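Local coordinates for pyruvate formate-lyase 2 (Archaeoglobus fulgidus, PDB 2F3O), which is of unknown function but belongs to the glycyl radical enzymes related to pyruvate formate-lyase and glycerol dehydratase, and probably acts as a lyase, at residues Leu147-Ile153 with Leu501-Asn505. Sequence-based numbering, arbitrary orientation.
Sequences LTEIAGI and LSYAN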
ATOM      1  N   LEU A 147     -27.669  10.838 -16.434  1.00 39.27           N
ATOM      2  CA  LEU A 147     -26.291  10.383 -16.284  1.00 38.82           C
ATOM      3  C   LEU A 147     -25.563  10.543 -17.614  1.00 38.46           C
ATOM      4  O   LEU A 147     -25.856   9.832 -18.570  1.00 38.14           O
ATOM      5  CB  LEU A 147     -26.309   8.899 -15.923  1.00 39.04           C
ATOM      6  CG  LEU A 147     -26.234   8.363 -14.488  1.00 38.62           C
ATOM      7  CD1 LEU A 147     -26.662   9.365 -13.462  1.00 36.86           C
ATOM      8  CD2 LEU A 147     -27.048   7.076 -14.391  1.00 38.33           C
ATOM      9  N   THR A 148     -24.607  11.455 -17.683  1.00 38.30           N
ATOM     10  CA  THR A 148     -24.008  11.767 -18.966  1.00 38.70           C
ATOM     11  C   THR A 148     -22.820  10.917 -19.330  1.00 39.13           C
ATOM     12  O   THR A 148     -22.349  10.993 -20.448  1.00 39.45           O
ATOM     13  CB  THR A 148     -23.463  13.161 -19.002  1.00 38.50           C
ATOM     14  OG1 THR A 148     -22.257  13.173 -18.249  1.00 37.46           O
ATOM     15  CG2 THR A 148     -24.452  14.121 -18.408  1.00 38.97           C
ATOM     16  N   GLU A 149     -22.313  10.106 -18.410  1.00 39.74           N
ATOM     17  CA  GLU A 149     -21.090   9.337 -18.704  1.00 39.67           C
ATOM     18  C   GLU A 149     -21.314   8.165 -19.641  1.00 39.69           C
ATOM     19  O   GLU A 149     -20.377   7.456 -19.960  1.00 39.94           O
ATOM     20  CB  GLU A 149     -20.406   8.875 -17.428  1.00 39.43           C
ATOM     21  CG  GLU A 149     -19.833  10.010 -16.621  1.00 40.15           C
ATOM     22  CD  GLU A 149     -19.466   9.592 -15.219  1.00 41.74           C
ATOM     23  OE1 GLU A 149     -18.479  10.125 -14.671  1.00 43.69           O
ATOM     24  OE2 GLU A 149     -20.161   8.727 -14.658  1.00 42.02           O
ATOM     25  N   ILE A 150     -22.560   7.992 -20.082  1.00 39.97           N
ATOM     26  CA  ILE A 150     -22.947   7.075 -21.153  1.00 40.39           C
ATOM     27  C   ILE A 150     -22.227   7.520 -22.417  1.00 40.43           C
ATOM     28  O   ILE A 150     -21.827   6.704 -23.262  1.00 40.07           O
ATOM     29  CB  ILE A 150     -24.469   7.188 -21.430  1.00 40.35           C
ATOM     30  CG1 ILE A 150     -25.267   6.885 -20.181  1.00 40.64           C
ATOM     31  CG2 ILE A 150     -24.923   6.197 -22.475  1.00 40.78           C
ATOM     32  CD1 ILE A 150     -25.589   5.416 -20.044  1.00 40.68           C
ATOM     33  N   ALA A 151     -22.043   8.832 -22.511  1.00 40.41           N
ATOM     34  CA  ALA A 151     -21.533   9.462 -23.709  1.00 40.67           C
ATOM     35  C   ALA A 151     -20.019   9.549 -23.710  1.00 40.61           C
ATOM     36  O   ALA A 151     -19.419   9.891 -24.734  1.00 40.71           O
ATOM     37  CB  ALA A 151     -22.136  10.841 -23.853  1.00 40.45           C
ATOM     38  N   GLY A 152     -19.410   9.244 -22.565  1.00 40.43           N
ATOM     39  CA  GLY A 152     -17.968   9.430 -22.384  1.00 40.49           C
ATOM     40  C   GLY A 152     -17.708  10.397 -21.241  1.00 40.51           C
ATOM     41  O   GLY A 152     -18.653  10.810 -20.557  1.00 40.80           O
ATOM     42  N   ILE A 153     -16.445  10.770 -21.016  1.00 40.02           N
ATOM     43  CA  ILE A 153     -16.137  11.637 -19.875  1.00 39.71           C
ATOM     44  C   ILE A 153     -15.851  13.092 -20.225  1.00 39.71           C
ATOM     45  O   ILE A 153     -16.635  13.954 -19.850  1.00 39.93           O
ATOM     46  CB  ILE A 153     -15.007  11.094 -18.983  1.00 39.81           C
ATOM     47  CG1 ILE A 153     -15.244   9.618 -18.671  1.00 39.74           C
ATOM     48  CG2 ILE A 153     -14.889  11.930 -17.697  1.00 38.99           C
ATOM     49  CD1 ILE A 153     -16.455   9.376 -17.847  1.00 40.11           C
ATOM     50  N   LEU A 501     -20.657   3.390 -14.587  1.00 37.42           N
ATOM     51  CA  LEU A 501     -20.285   4.016 -15.849  1.00 37.14           C
ATOM     52  C   LEU A 501     -18.801   4.381 -15.930  1.00 37.33           C
ATOM     53  O   LEU A 501     -18.228   4.347 -17.021  1.00 37.56           O
ATOM     54  CB  LEU A 501     -21.135   5.267 -16.075  1.00 36.79           C
ATOM     55  CG  LEU A 501     -22.374   5.206 -16.973  1.00 36.26           C
ATOM     56  CD1 LEU A 501     -22.623   3.822 -17.437  1.00 34.07           C
ATOM     57  CD2 LEU A 501     -23.621   5.781 -16.293  1.00 35.53           C
ATOM     58  N   SER A 502     -18.186   4.731 -14.793  1.00 37.20           N
ATOM     59  CA  SER A 502     -16.783   5.155 -14.786  1.00 37.15           C
ATOM     60  C   SER A 502     -15.855   3.967 -14.958  1.00 37.19           C
ATOM     61  O   SER A 502     -14.802   4.047 -15.588  1.00 36.91           O
ATOM     62  CB  SER A 502     -16.431   5.924 -13.520  1.00 36.95           C
ATOM     63  OG  SER A 502     -16.186   7.287 -13.842  1.00 37.38           O
ATOM     64  N   TYR A 503     -16.278   2.854 -14.388  1.00 37.31           N
ATOM     65  CA  TYR A 503     -15.638   1.593 -14.613  1.00 37.08           C
ATOM     66  C   TYR A 503     -15.832   1.207 -16.088  1.00 36.92           C
ATOM     67  O   TYR A 503     -14.896   0.735 -16.745  1.00 36.88           O
ATOM     68  CB  TYR A 503     -16.267   0.605 -13.659  1.00 37.23           C
ATOM     69  CG  TYR A 503     -15.895  -0.839 -13.831  1.00 38.39           C
ATOM     70  CD1 TYR A 503     -14.567  -1.247 -13.968  1.00 38.53           C
ATOM     71  CD2 TYR A 503     -16.882  -1.818 -13.784  1.00 38.74           C
ATOM     72  CE1 TYR A 503     -14.251  -2.584 -14.095  1.00 38.64           C
ATOM     73  CE2 TYR A 503     -16.577  -3.147 -13.908  1.00 38.71           C
ATOM     74  CZ  TYR A 503     -15.269  -3.537 -14.062  1.00 39.00           C
ATOM     75  OH  TYR A 503     -15.004  -4.893 -14.181  1.00 39.51           O
ATOM     76  N   ALA A 504     -17.027   1.465 -16.614  1.00 36.62           N
ATOM     77  CA  ALA A 504     -17.360   1.141 -18.001  1.00 36.25           C
ATOM     78  C   ALA A 504     -16.513   1.913 -18.995  1.00 36.23           C
ATOM     79  O   ALA A 504     -16.071   1.340 -20.001  1.00 36.26           O
ATOM     80  CB  ALA A 504     -18.831   1.375 -18.274  1.00 36.00           C
ATOM     81  N   ASN A 505     -16.290   3.198 -18.712  1.00 35.96           N
ATOM     82  CA  ASN A 505     -15.420   4.017 -19.530  1.00 35.91           C
ATOM     83  C   ASN A 505     -14.004   3.469 -19.500  1.00 36.23           C
ATOM     84  O   ASN A 505     -13.411   3.227 -20.538  1.00 36.48           O
ATOM     85  CB  ASN A 505     -15.427   5.456 -19.053  1.00 36.05           C
ATOM     86  CG  ASN A 505     -16.499   6.298 -19.741  1.00 37.25           C
ATOM     87  OD1 ASN A 505     -16.205   7.012 -20.716  1.00 37.65           O
ATOM     88  ND2 ASN A 505     -17.744   6.237 -19.228  1.00 34.77           N
TER
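Asn-505, near the C-terminal end of the long helix 477-508, ties that helix to the loop that leaves strand 145-147 of a mixed sheet. Its amide nitrogen divides itself between loop and helix. ND2 donates to Glu-149 O at 3.0 Å, with an N-H...O angle of 158°. The second bond runs from ND2 to Leu-501 O, one turn back, at 2.9 Å. Both acceptors lie in the amide plane, so the two bonds together fix the rotation of the group. Leu-501 O also takes the helical bond from Asn-505 N, the two donors reaching it from opposite faces of its carbonyl plane. Ile-153 lies across the amide, CD1 3.6 Å from Asn-505 CG; with Ile-153 CG1 anti to its own carbonyl carbon (chi1 -47°), that branch is turned to the amide and CG1 lies 3.4 Å from Asn-505 OD1. One turn back along the helix, Leu-501 CD2 rests against Leu-147 CG at 4.1 Å, while Leu-501 CB packs on Glu-149 CB. Glu-149 stretches its chain past Leu-501, and its carboxylate is hydrogen-bonded by Ser-498 of helix 477-508 and by Ser-438 of strand 435-445. A leucine in place of Asn-505 would probably leave Glu-149 O without this donor and the loop less firmly fixed to the helix. Hydrogen bonds to a backbone carbonyl and to the Glu-149 carboxylate, set among aliphatic side chains, thus join helix, loop and sheet in a buried interface.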